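Local coordinates for pesticidal crystal protein Cry2Aa (PDB 1I5P) that binds midgut epithelial cells of mosquito and moth larvae and promotes their colloid-osmotic lysis, as a three-domain insecticidal delta-endotoxin, at residues T11-Y16 with L402-G407; L335-V340 with L356-N361; G352-N357 with I447-S452; P372-W377 with D420-N425. All blocks are in the same frame, centred on the assembly; numbering follows the deposited sequence.

Interaction 1: residues T11-Y16 with L402-G407; sequences TICDAY and LSLRCG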
loop_
_atom_site.group_PDB
_atom_site.type_symbol
_atom_site.label_atom_id
_atom_site.label_comp_id
_atom_site.label_asym_id
_atom_site.label_seq_id
_atom_site.Cartn_x
_atom_site.Cartn_y
_atom_site.Cartn_z
ATOM N N THR A 11 -23.265 0.219 19.506
ATOM C CA THR A 11 -23.993 -0.854 18.814
ATOM C C THR A 11 -23.596 -2.269 19.252
ATOM O O THR A 11 -22.422 -2.644 19.207
ATOM C CB THR A 11 -23.828 -0.744 17.277
ATOM O OG1 THR A 11 -24.053 0.608 16.861
ATOM C CG2 THR A 11 -24.839 -1.643 16.570
ATOM N N ILE A 12 -24.595 -3.052 19.656
ATOM C CA ILE A 12 -24.386 -4.424 20.129
ATOM C C ILE A 12 -24.368 -5.462 19.006
ATOM O O ILE A 12 -24.944 -5.248 17.935
ATOM C CB ILE A 12 -25.498 -4.843 21.121
ATOM C CG1 ILE A 12 -26.375 -3.636 21.473
ATOM C CG2 ILE A 12 -24.878 -5.438 22.378
ATOM C CD1 ILE A 12 -27.552 -3.971 22.376
ATOM N N CYS A 13 -23.711 -6.591 19.265
ATOM C CA CYS A 13 -23.639 -7.680 18.294
ATOM C C CYS A 13 -22.985 -8.923 18.903
ATOM O O CYS A 13 -22.777 -9.930 18.223
ATOM C CB CYS A 13 -22.878 -7.233 17.041
ATOM S SG CYS A 13 -23.672 -7.747 15.490
ATOM N N ASP A 14 -22.670 -8.834 20.193
ATOM C CA ASP A 14 -22.059 -9.924 20.959
ATOM C C ASP A 14 -20.763 -10.497 20.390
ATOM O O ASP A 14 -20.579 -10.574 19.175
ATOM C CB ASP A 14 -23.068 -11.062 21.158
ATOM C CG ASP A 14 -23.150 -11.520 22.605
ATOM O OD1 ASP A 14 -22.263 -11.141 23.404
ATOM O OD2 ASP A 14 -24.098 -12.262 22.943
ATOM N N ALA A 15 -19.874 -10.902 21.295
ATOM C CA ALA A 15 -18.584 -11.478 20.932
ATOM C C ALA A 15 -18.776 -12.839 20.274
ATOM O O ALA A 15 -18.035 -13.206 19.361
ATOM C CB ALA A 15 -17.705 -11.614 22.174
ATOM N N TYR A 16 -19.769 -13.589 20.746
ATOM C CA TYR A 16 -20.052 -14.900 20.178
ATOM C C TYR A 16 -20.647 -14.707 18.782
ATOM O O TYR A 16 -21.833 -14.975 18.553
ATOM C CB TYR A 16 -21.043 -15.676 21.055
ATOM C CG TYR A 16 -21.237 -17.105 20.591
ATOM C CD1 TYR A 16 -20.251 -18.067 20.810
ATOM C CD2 TYR A 16 -22.377 -17.480 19.874
ATOM C CE1 TYR A 16 -20.390 -19.367 20.322
ATOM C CE2 TYR A 16 -22.524 -18.776 19.380
ATOM C CZ TYR A 16 -21.529 -19.714 19.606
ATOM O OH TYR A 16 -21.663 -20.990 19.100
ATOM N N LEU A 402 -17.509 -6.799 11.126
ATOM C CA LEU A 402 -18.808 -7.228 11.588
ATOM C C LEU A 402 -19.664 -6.175 10.894
ATOM O O LEU A 402 -19.277 -5.010 10.830
ATOM C CB LEU A 402 -18.901 -7.083 13.104
ATOM C CG LEU A 402 -19.990 -7.889 13.812
ATOM C CD1 LEU A 402 -20.079 -7.427 15.258
ATOM C CD2 LEU A 402 -21.328 -7.701 13.105
ATOM N N SER A 403 -20.815 -6.558 10.366
ATOM C CA SER A 403 -21.650 -5.591 9.665
ATOM C C SER A 403 -22.052 -4.360 10.480
ATOM O O SER A 403 -23.003 -3.667 10.130
ATOM C CB SER A 403 -22.888 -6.295 9.124
ATOM O OG SER A 403 -22.499 -7.317 8.222
ATOM N N LEU A 404 -21.325 -4.090 11.560
ATOM C CA LEU A 404 -21.607 -2.932 12.401
ATOM C C LEU A 404 -21.246 -1.660 11.659
ATOM O O LEU A 404 -20.109 -1.480 11.230
ATOM C CB LEU A 404 -20.813 -3.007 13.704
ATOM C CG LEU A 404 -21.347 -3.875 14.848
ATOM C CD1 LEU A 404 -21.830 -2.964 15.961
ATOM C CD2 LEU A 404 -22.468 -4.792 14.366
ATOM N N ARG A 405 -22.224 -0.778 11.519
ATOM C CA ARG A 405 -22.015 0.468 10.810
ATOM C C ARG A 405 -22.364 1.695 11.639
ATOM O O ARG A 405 -23.329 1.707 12.390
ATOM C CB ARG A 405 -22.859 0.476 9.535
ATOM C CG ARG A 405 -22.731 1.737 8.701
ATOM C CD ARG A 405 -23.751 1.670 7.583
ATOM N NE ARG A 405 -23.602 0.429 6.827
ATOM C CZ ARG A 405 -24.491 -0.034 5.959
ATOM N NH1 ARG A 405 -25.614 0.632 5.729
ATOM N NH2 ARG A 405 -24.249 -1.162 5.307
ATOM N N CYS A 406 -21.546 2.725 11.508
ATOM C CA CYS A 406 -21.805 3.962 12.191
ATOM C C CYS A 406 -21.193 5.131 11.395
ATOM O O CYS A 406 -20.496 4.939 10.386
ATOM C CB CYS A 406 -21.307 3.878 13.641
ATOM S SG CYS A 406 -19.508 3.724 13.932
ATOM N N GLY A 407 -21.521 6.347 11.807
ATOM C CA GLY A 407 -21.025 7.513 11.104
ATOM C C GLY A 407 -21.987 8.674 11.248
ATOM O O GLY A 407 -22.907 8.624 12.061
#
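Leu402 opens its isobutyl fork around Cys13: CD1 lies against Cys13 CB at 3.3 Å, while CD2 meets Cys13 SG at 3.3 Å. The fork reaches this thiol because Leu402 CG stands opposite the backbone N (chi1 -161°), which turns both methyls toward the irregular loop 11-16. The chain then turns at Ser403, and Leu404 inserts a second branched side chain, CD1 against Thr11 and CD2 against Cys13. Its CD2 comes to 3.4 Å from Cys13 SG, so the sulfur rests among methyls of both leucines. The Leu404 and Thr11 side chains pass each other in opposite directions, with Leu404 CD1 3.3 Å from Thr11 CB and equally close to Thr11 CG2, tighter than ordinary van der Waals contact. Arg405, the first residue of edge strand 405-407, turns away to a cation-pi contact with Trp377, and Cys406 is tied to Cys362 by a disulfide. The joint between the N-terminal loop and the middle domain is thus built from methyls, one sulfur and the flank of a threonine. With no polar bond between the two segments, dispersion and burial of the two leucines probably supply the cohesion.

Interaction 2: residues L335-V340 with L356-N361; sequences LNSARV and LNHNFN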
loop_
_atom_site.group_PDB
_atom_site.type_symbol
_atom_site.label_atom_id
_atom_site.label_comp_id
_atom_site.label_asym_id
_atom_site.label_seq_id
_atom_site.Cartn_x
_atom_site.Cartn_y
_atom_site.Cartn_z
ATOM N N LEU A 335 -21.655 17.379 8.253
ATOM C CA LEU A 335 -20.679 17.025 9.276
ATOM C C LEU A 335 -19.803 18.266 9.297
ATOM O O LEU A 335 -19.028 18.513 8.368
ATOM C CB LEU A 335 -19.846 15.804 8.874
ATOM C CG LEU A 335 -18.698 15.481 9.842
ATOM C CD1 LEU A 335 -19.251 15.167 11.224
ATOM C CD2 LEU A 335 -17.881 14.310 9.310
ATOM N N ASN A 336 -19.953 19.055 10.351
ATOM C CA ASN A 336 -19.238 20.310 10.488
ATOM C C ASN A 336 -17.870 20.231 11.142
ATOM O O ASN A 336 -17.026 21.103 10.930
ATOM C CB ASN A 336 -20.121 21.291 11.263
ATOM C CG ASN A 336 -21.379 21.680 10.498
ATOM O OD1 ASN A 336 -22.084 20.826 9.956
ATOM N ND2 ASN A 336 -21.667 22.975 10.459
ATOM N N SER A 337 -17.655 19.187 11.934
ATOM C CA SER A 337 -16.396 19.016 12.642
ATOM C C SER A 337 -16.151 17.544 12.923
ATOM O O SER A 337 -17.094 16.773 13.114
ATOM C CB SER A 337 -16.437 19.788 13.964
ATOM O OG SER A 337 -15.215 19.667 14.672
ATOM N N ALA A 338 -14.885 17.157 12.968
ATOM C CA ALA A 338 -14.553 15.768 13.219
ATOM C C ALA A 338 -13.159 15.592 13.784
ATOM O O ALA A 338 -12.284 16.435 13.600
ATOM C CB ALA A 338 -14.689 14.965 11.928
ATOM N N ARG A 339 -12.967 14.481 14.480
ATOM C CA ARG A 339 -11.678 14.148 15.054
ATOM C C ARG A 339 -11.644 12.635 15.169
ATOM O O ARG A 339 -12.611 12.014 15.606
ATOM C CB ARG A 339 -11.502 14.807 16.427
ATOM C CG ARG A 339 -10.154 14.526 17.094
ATOM C CD ARG A 339 -9.844 15.571 18.161
ATOM N NE ARG A 339 -10.941 15.719 19.118
ATOM C CZ ARG A 339 -11.080 16.754 19.945
ATOM N NH1 ARG A 339 -10.191 17.739 19.940
ATOM N NH2 ARG A 339 -12.116 16.805 20.777
ATOM N N VAL A 340 -10.527 12.057 14.746
ATOM C CA VAL A 340 -10.331 10.616 14.772
ATOM C C VAL A 340 -9.743 10.200 16.120
ATOM O O VAL A 340 -8.883 10.896 16.672
ATOM C CB VAL A 340 -9.389 10.182 13.633
ATOM C CG1 VAL A 340 -9.191 8.678 13.654
ATOM C CG2 VAL A 340 -9.969 10.630 12.290
ATOM N N LEU A 356 -16.989 23.959 17.763
ATOM C CA LEU A 356 -18.264 23.270 17.911
ATOM C C LEU A 356 -18.118 21.997 18.727
ATOM O O LEU A 356 -17.120 21.291 18.608
ATOM C CB LEU A 356 -18.833 22.900 16.541
ATOM C CG LEU A 356 -19.187 23.985 15.522
ATOM C CD1 LEU A 356 -19.522 23.321 14.189
ATOM C CD2 LEU A 356 -20.364 24.809 16.024
ATOM N N ASN A 357 -19.114 21.701 19.555
ATOM C CA ASN A 357 -19.086 20.480 20.345
ATOM C C ASN A 357 -19.591 19.341 19.474
ATOM O O ASN A 357 -20.551 19.501 18.721
ATOM C CB ASN A 357 -19.975 20.605 21.581
ATOM C CG ASN A 357 -19.306 21.360 22.710
ATOM O OD1 ASN A 357 -18.172 21.066 23.086
ATOM N ND2 ASN A 357 -20.017 22.330 23.271
ATOM N N HIS A 358 -18.930 18.196 19.572
ATOM C CA HIS A 358 -19.319 17.027 18.800
ATOM C C HIS A 358 -20.525 16.357 19.448
ATOM O O HIS A 358 -20.590 16.235 20.669
ATOM C CB HIS A 358 -18.141 16.058 18.706
ATOM C CG HIS A 358 -16.963 16.625 17.977
ATOM N ND1 HIS A 358 -15.762 15.959 17.868
ATOM C CD2 HIS A 358 -16.811 17.789 17.302
ATOM C CE1 HIS A 358 -14.920 16.688 17.155
ATOM N NE2 HIS A 358 -15.534 17.804 16.800
ATOM N N ASN A 359 -21.482 15.933 18.630
ATOM C CA ASN A 359 -22.695 15.303 19.141
ATOM C C ASN A 359 -22.828 13.826 18.812
ATOM O O ASN A 359 -23.925 13.272 18.868
ATOM C CB ASN A 359 -23.935 16.047 18.631
ATOM C CG ASN A 359 -23.879 16.327 17.139
ATOM O OD1 ASN A 359 -23.010 15.823 16.431
ATOM N ND2 ASN A 359 -24.820 17.132 16.654
ATOM N N PHE A 360 -21.724 13.182 18.467
ATOM C CA PHE A 360 -21.780 11.760 18.174
ATOM C C PHE A 360 -20.389 11.142 18.137
ATOM O O PHE A 360 -19.412 11.820 17.827
ATOM C CB PHE A 360 -22.523 11.515 16.850
ATOM C CG PHE A 360 -21.664 11.662 15.624
ATOM C CD1 PHE A 360 -20.965 10.572 15.114
ATOM C CD2 PHE A 360 -21.550 12.887 14.977
ATOM C CE1 PHE A 360 -20.166 10.699 13.976
ATOM C CE2 PHE A 360 -20.755 13.025 13.844
ATOM C CZ PHE A 360 -20.062 11.928 13.342
ATOM N N ASN A 361 -20.309 9.856 18.488
ATOM C CA ASN A 361 -19.060 9.089 18.489
ATOM C C ASN A 361 -19.294 7.752 17.792
ATOM O O ASN A 361 -20.128 6.948 18.217
ATOM C CB ASN A 361 -18.559 8.835 19.917
ATOM C CG ASN A 361 -17.828 10.031 20.505
ATOM O OD1 ASN A 361 -18.445 10.921 21.090
ATOM N ND2 ASN A 361 -16.504 10.060 20.346
#
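His358 and Ser337 form the polar centre of this contact in the beta-prism middle domain, where residues 356-360, leading into strand 360-363, run at 89° to residues 335-339 of strand 329-342. The imidazole NE2 donates to Ser337 OG at 2.8 Å, with the oxygen tilted 17° from the ring plane. On the other side of the ring ND1 is bonded to Ser312 OG, so both nitrogens are engaged and the ring's rotation is fixed. Ser337 OG is itself held twice, since it also bonds Ala353 O. The backbone oxygen of Ser337 sits over one face of the imidazole. Deeper in the domain, Leu335 and Phe360 meet at about a right angle: Leu335 CD1 touches the ring edge at Phe360 CE2, 3.7 Å away. Phe360 holds its ring there with CG placed between the backbone N and the carbonyl carbon (chi1 83°). The outer side is more thinly joined: partly exposed Leu356 reaches Asn336 through CD1 alone, which is 3.6 Å from Asn336 CB. Arg339, also partly exposed, bends its chain near His358; its NH2 stays 4.7 Å from His358 ND1, a proximity that may disfavour protonation of the ring. The nearest approach of the arginine side chain is at the imidazole edge, where Arg339 CB lies 4.0 Å from His358 CE1.

Interaction 3: residues G352-N357 with I447-S452; sequences GATNLN and IRNIES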
loop_
_atom_site.group_PDB
_atom_site.type_symbol
_atom_site.label_atom_id
_atom_site.label_comp_id
_atom_site.label_asym_id
_atom_site.label_seq_id
_atom_site.Cartn_x
_atom_site.Cartn_y
_atom_site.Cartn_z
ATOM N N GLY A 352 -12.349 20.529 10.225
ATOM C CA GLY A 352 -13.519 21.376 10.108
ATOM C C GLY A 352 -13.532 22.413 11.214
ATOM O O GLY A 352 -12.483 22.923 11.607
ATOM N N ALA A 353 -14.720 22.722 11.719
ATOM C CA ALA A 353 -14.867 23.714 12.775
ATOM C C ALA A 353 -14.181 23.298 14.069
ATOM O O ALA A 353 -14.254 22.135 14.485
ATOM C CB ALA A 353 -16.344 23.977 13.037
ATOM N N THR A 354 -13.518 24.261 14.702
ATOM C CA THR A 354 -12.825 24.022 15.958
ATOM C C THR A 354 -13.575 24.668 17.116
ATOM O O THR A 354 -13.108 24.646 18.255
ATOM C CB THR A 354 -11.400 24.596 15.936
ATOM O OG1 THR A 354 -11.456 26.006 15.674
ATOM C CG2 THR A 354 -10.565 23.912 14.865
ATOM N N ASN A 355 -14.739 25.242 16.834
ATOM C CA ASN A 355 -15.512 25.883 17.890
ATOM C C ASN A 355 -16.877 25.244 18.071
ATOM O O ASN A 355 -17.821 25.908 18.482
ATOM C CB ASN A 355 -15.691 27.378 17.602
ATOM C CG ASN A 355 -16.618 27.643 16.424
ATOM O OD1 ASN A 355 -17.198 28.724 16.309
ATOM N ND2 ASN A 355 -16.748 26.663 15.536
ATOM N N LEU A 356 -16.989 23.959 17.763
ATOM C CA LEU A 356 -18.264 23.270 17.911
ATOM C C LEU A 356 -18.118 21.997 18.727
ATOM O O LEU A 356 -17.120 21.291 18.608
ATOM C CB LEU A 356 -18.833 22.900 16.541
ATOM C CG LEU A 356 -19.187 23.985 15.522
ATOM C CD1 LEU A 356 -19.522 23.321 14.189
ATOM C CD2 LEU A 356 -20.364 24.809 16.024
ATOM N N ASN A 357 -19.114 21.701 19.555
ATOM C CA ASN A 357 -19.086 20.480 20.345
ATOM C C ASN A 357 -19.591 19.341 19.474
ATOM O O ASN A 357 -20.551 19.501 18.721
ATOM C CB ASN A 357 -19.975 20.605 21.581
ATOM C CG ASN A 357 -19.306 21.360 22.710
ATOM O OD1 ASN A 357 -18.172 21.066 23.086
ATOM N ND2 ASN A 357 -20.017 22.330 23.271
ATOM N N ILE A 447 -0.016 17.041 15.610
ATOM C CA ILE A 447 -1.413 17.325 15.864
ATOM C C ILE A 447 -1.654 18.793 15.539
ATOM O O ILE A 447 -1.274 19.680 16.300
ATOM C CB ILE A 447 -1.786 17.054 17.334
ATOM C CG1 ILE A 447 -1.516 15.584 17.674
ATOM C CG2 ILE A 447 -3.247 17.401 17.570
ATOM C CD1 ILE A 447 -2.305 14.587 16.828
ATOM N N ARG A 448 -2.266 19.041 14.387
ATOM C CA ARG A 448 -2.558 20.405 13.961
ATOM C C ARG A 448 -4.008 20.461 13.495
ATOM O O ARG A 448 -4.486 19.539 12.828
ATOM C CB ARG A 448 -1.633 20.818 12.809
ATOM C CG ARG A 448 -1.512 22.325 12.617
ATOM C CD ARG A 448 -1.162 22.702 11.173
ATOM N NE ARG A 448 0.159 22.243 10.740
ATOM C CZ ARG A 448 0.579 22.276 9.475
ATOM N NH1 ARG A 448 -0.220 22.743 8.524
ATOM N NH2 ARG A 448 1.792 21.847 9.156
ATOM N N ASN A 449 -4.717 21.526 13.850
ATOM C CA ASN A 449 -6.110 21.664 13.435
ATOM C C ASN A 449 -6.192 22.211 12.013
ATOM O O ASN A 449 -5.683 23.290 11.726
ATOM C CB ASN A 449 -6.859 22.593 14.390
ATOM C CG ASN A 449 -6.902 22.063 15.807
ATOM O OD1 ASN A 449 -6.933 20.852 16.032
ATOM N ND2 ASN A 449 -6.923 22.975 16.777
ATOM N N ILE A 450 -6.827 21.449 11.128
ATOM C CA ILE A 450 -6.974 21.861 9.735
ATOM C C ILE A 450 -8.393 22.378 9.518
ATOM O O ILE A 450 -9.324 21.601 9.299
ATOM C CB ILE A 450 -6.702 20.681 8.774
ATOM C CG1 ILE A 450 -5.359 20.030 9.117
ATOM C CG2 ILE A 450 -6.693 21.168 7.333
ATOM C CD1 ILE A 450 -4.180 20.994 9.112
ATOM N N GLU A 451 -8.550 23.696 9.583
ATOM C CA GLU A 451 -9.860 24.324 9.431
ATOM C C GLU A 451 -9.910 25.267 8.228
ATOM O O GLU A 451 -8.871 25.690 7.715
ATOM C CB GLU A 451 -10.196 25.081 10.729
ATOM C CG GLU A 451 -11.497 25.872 10.743
ATOM C CD GLU A 451 -11.807 26.450 12.122
ATOM O OE1 GLU A 451 -10.878 26.970 12.778
ATOM O OE2 GLU A 451 -12.982 26.391 12.552
ATOM N N SER A 452 -11.120 25.579 7.774
ATOM C CA SER A 452 -11.307 26.484 6.644
ATOM C C SER A 452 -10.836 27.883 7.011
ATOM O O SER A 452 -10.904 28.281 8.177
ATOM C CB SER A 452 -12.785 26.559 6.249
ATOM O OG SER A 452 -13.170 25.467 5.430
#
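Gly352 and Glu451 bring their CA atoms within 4.7 Å, and a weak backbone bond from Gly352 N to Ile450 O (3.3 Å) joins the two segments at this point. Both segments belong to the beta-prism middle domain: one leaves the short strand 351-352, the other lies in the loop between helix 435-438 and strand 462-469. Glu451 carries the contact. With CG opposite the backbone N (chi1 177°) and the chain extended beyond it, the side chain runs past Gly352 O, which lies 3.2 Å from Glu451 CG, and delivers its carboxylate to Thr354. Thr354 supplies both bonds: its backbone N to Glu451 OE2 at 3.1 Å and its OG1 to Glu451 OE1, also at 3.1 Å. Both donors stand above the carboxylate plane, 61° and 39° out of it, so the threonine grips the acid by two bonds and limits its swing. These two neutral donors would partly offset the carboxylate's charge; the threonine and the acid are both partly exposed. Asn449, whose OD1 is bonded to Leu350 N, adds an apolar touch beside this clasp, its CB lying 4.0 Å from Thr354 CG2.

Interaction 4: residues P372-W377 with D420-N425; sequences PFVRSW and DYFIRN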
loop_
_atom_site.group_PDB
_atom_site.type_symbol
_atom_site.label_atom_id
_atom_site.label_comp_id
_atom_site.label_asym_id
_atom_site.label_seq_id
_atom_site.Cartn_x
_atom_site.Cartn_y
_atom_site.Cartn_z
ATOM N N PRO A 372 -12.123 -4.513 13.112
ATOM C CA PRO A 372 -11.686 -3.252 12.516
ATOM C C PRO A 372 -12.616 -2.768 11.410
ATOM O O PRO A 372 -13.428 -3.532 10.881
ATOM C CB PRO A 372 -10.311 -3.598 11.964
ATOM C CG PRO A 372 -10.511 -5.023 11.520
ATOM C CD PRO A 372 -11.219 -5.609 12.728
ATOM N N PHE A 373 -12.487 -1.494 11.065
ATOM C CA PHE A 373 -13.279 -0.907 9.994
ATOM C C PHE A 373 -12.675 -1.417 8.688
ATOM O O PHE A 373 -11.457 -1.593 8.601
ATOM C CB PHE A 373 -13.175 0.620 10.036
ATOM C CG PHE A 373 -13.940 1.254 11.161
ATOM C CD1 PHE A 373 -13.275 1.941 12.168
ATOM C CD2 PHE A 373 -15.332 1.190 11.198
ATOM C CE1 PHE A 373 -13.983 2.559 13.195
ATOM C CE2 PHE A 373 -16.050 1.803 12.219
ATOM C CZ PHE A 373 -15.376 2.490 13.219
ATOM N N VAL A 374 -13.512 -1.666 7.682
ATOM C CA VAL A 374 -13.019 -2.132 6.386
ATOM C C VAL A 374 -13.685 -1.414 5.212
ATOM O O VAL A 374 -13.124 -1.352 4.111
ATOM C CB VAL A 374 -13.214 -3.673 6.213
ATOM C CG1 VAL A 374 -12.292 -4.420 7.165
ATOM C CG2 VAL A 374 -14.668 -4.070 6.471
ATOM N N ARG A 375 -14.861 -0.843 5.451
ATOM C CA ARG A 375 -15.593 -0.172 4.386
ATOM C C ARG A 375 -16.098 1.205 4.811
ATOM O O ARG A 375 -16.545 1.385 5.948
ATOM C CB ARG A 375 -16.765 -1.065 3.965
ATOM C CG ARG A 375 -17.519 -0.625 2.725
ATOM C CD ARG A 375 -18.655 -1.600 2.433
ATOM N NE ARG A 375 -18.197 -2.933 2.027
ATOM C CZ ARG A 375 -17.997 -3.307 0.766
ATOM N NH1 ARG A 375 -18.208 -2.445 -0.221
ATOM N NH2 ARG A 375 -17.620 -4.553 0.484
ATOM N N SER A 376 -16.022 2.177 3.902
ATOM C CA SER A 376 -16.487 3.534 4.197
ATOM C C SER A 376 -17.345 4.128 3.074
ATOM O O SER A 376 -17.238 3.721 1.919
ATOM C CB SER A 376 -15.295 4.456 4.438
ATOM O OG SER A 376 -14.533 4.610 3.248
ATOM N N TRP A 377 -18.200 5.080 3.441
ATOM C CA TRP A 377 -19.064 5.811 2.509
ATOM C C TRP A 377 -18.719 7.275 2.773
ATOM O O TRP A 377 -18.938 7.779 3.872
ATOM C CB TRP A 377 -20.542 5.562 2.815
ATOM C CG TRP A 377 -20.999 4.177 2.481
ATOM C CD1 TRP A 377 -21.619 3.771 1.336
ATOM C CD2 TRP A 377 -20.861 3.010 3.299
ATOM N NE1 TRP A 377 -21.879 2.424 1.389
ATOM C CE2 TRP A 377 -21.421 1.932 2.580
ATOM C CE3 TRP A 377 -20.313 2.772 4.567
ATOM C CZ2 TRP A 377 -21.453 0.629 3.092
ATOM C CZ3 TRP A 377 -20.344 1.478 5.076
ATOM C CH2 TRP A 377 -20.910 0.423 4.337
ATOM N N ASP A 420 -8.836 -7.829 1.444
ATOM C CA ASP A 420 -7.666 -7.946 2.324
ATOM C C ASP A 420 -7.102 -6.614 2.817
ATOM O O ASP A 420 -6.031 -6.565 3.429
ATOM C CB ASP A 420 -6.566 -8.758 1.638
ATOM C CG ASP A 420 -6.985 -10.201 1.379
ATOM O OD1 ASP A 420 -7.349 -10.904 2.349
ATOM O OD2 ASP A 420 -6.951 -10.628 0.206
ATOM N N TYR A 421 -7.818 -5.528 2.548
ATOM C CA TYR A 421 -7.387 -4.220 3.024
ATOM C C TYR A 421 -8.292 -3.811 4.164
ATOM O O TYR A 421 -9.508 -4.004 4.106
ATOM C CB TYR A 421 -7.479 -3.152 1.928
ATOM C CG TYR A 421 -6.318 -3.132 0.957
ATOM C CD1 TYR A 421 -6.195 -4.109 -0.030
ATOM C CD2 TYR A 421 -5.365 -2.112 1.000
ATOM C CE1 TYR A 421 -5.165 -4.073 -0.953
ATOM C CE2 TYR A 421 -4.323 -2.066 0.074
ATOM C CZ TYR A 421 -4.231 -3.048 -0.899
ATOM O OH TYR A 421 -3.206 -3.009 -1.818
ATOM N N PHE A 422 -7.693 -3.255 5.208
ATOM C CA PHE A 422 -8.459 -2.786 6.352
ATOM C C PHE A 422 -8.308 -1.280 6.430
ATOM O O PHE A 422 -7.303 -0.722 5.980
ATOM C CB PHE A 422 -7.939 -3.395 7.661
ATOM C CG PHE A 422 -8.011 -4.895 7.715
ATOM C CD1 PHE A 422 -6.970 -5.673 7.221
ATOM C CD2 PHE A 422 -9.123 -5.528 8.252
ATOM C CE1 PHE A 422 -7.031 -7.063 7.269
ATOM C CE2 PHE A 422 -9.196 -6.927 8.303
ATOM C CZ PHE A 422 -8.145 -7.690 7.806
ATOM N N ILE A 423 -9.312 -0.615 6.984
ATOM C CA ILE A 423 -9.210 0.819 7.152
ATOM C C ILE A 423 -8.421 0.967 8.449
ATOM O O ILE A 423 -8.984 0.882 9.538
ATOM C CB ILE A 423 -10.596 1.475 7.292
ATOM C CG1 ILE A 423 -11.346 1.387 5.957
ATOM C CG2 ILE A 423 -10.442 2.932 7.717
ATOM C CD1 ILE A 423 -12.771 1.895 6.018
ATOM N N ARG A 424 -7.110 1.146 8.324
ATOM C CA ARG A 424 -6.244 1.285 9.487
ATOM C C ARG A 424 -6.124 2.715 9.997
ATOM O O ARG A 424 -5.514 2.959 11.034
ATOM C CB ARG A 424 -4.857 0.721 9.183
ATOM C CG ARG A 424 -4.848 -0.795 9.002
ATOM C CD ARG A 424 -5.376 -1.512 10.239
ATOM N NE ARG A 424 -5.407 -2.958 10.042
ATOM C CZ ARG A 424 -5.978 -3.819 10.877
ATOM N NH1 ARG A 424 -6.572 -3.388 11.984
ATOM N NH2 ARG A 424 -5.967 -5.115 10.594
ATOM N N ASN A 425 -6.690 3.662 9.264
ATOM C CA ASN A 425 -6.664 5.047 9.708
ATOM C C ASN A 425 -7.746 5.848 9.012
ATOM O O ASN A 425 -8.220 5.477 7.937
ATOM C CB ASN A 425 -5.295 5.696 9.456
ATOM C CG ASN A 425 -5.082 6.954 10.299
ATOM O OD1 ASN A 425 -5.803 7.194 11.263
ATOM N ND2 ASN A 425 -4.083 7.751 9.943
HETATM O O HOH W 1 -10.239 0.010 12.013
HETATM O O HOH W 2 -10.778 -1.934 2.805
#
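Ile423 is the main bump of this contact, and the backbone of Val374 and Arg375 forms the hollow it fills. Its CD1 lies 3.5 Å from Arg375 N and as close to Val374 C, and Ser376 CB, 3.9 Å from Ile423 CD1, borders the hollow. An outstretched chain (chi2 175°) carries the methyl that far. At the root of the same side chain, Ile423 CB packs on Phe373 CB, and Ile423 N bonds Phe373 O at 2.9 Å. A second bump is the ring of Phe422, which nestles against two neighbours: the Val374 side chain lies alongside, pointing the same way, with CG1 3.5 Å from Phe422 CD2, and Pro372 CG is 3.6 Å from the same ring carbon. Over one ring face sits Arg424 NH2, 3.5 Å above the plane, while Arg424 NE is held by Lys471 O. Two waters bridge the backbones, one from Phe373 N to Ile423 O, the other from Val374 O to Tyr421 O. Strands 373-377 and 422-425 cross at 98°, each with a classic beta bulge, at Val374-Arg375 and Arg424-Asn425. A near-perpendicular meeting of strands from two antiparallel sheets, around buried Ile423, is consistent with the beta-prism fold, in which three sheets pack about a common core.

All four contacts involve the middle domain, and interaction 1 alone brings in the N-terminal loop. Interactions 2 and 3 are closest, with centres about 10 Å apart; they share Leu356 and Asn357, and Asn336 O lies 2.9 Å from Ala353 N, a probable hydrogen bond. Interaction 1 touches interaction 2 where Gly407 C comes 3.9 Å from Phe360 CE1; the Cys362-Cys406 disulfide also ties strand 360-363 to strand 405-407. Interactions 1 and 4 reach the same four-stranded sheet, their centres about 14 Å apart, and meet at Arg405 NE and Trp377 CH2, 3.7 Å apart. Interaction 3 touches neither interaction 1 nor interaction 4, its nearest atoms lying about 13 Å and 10 Å away.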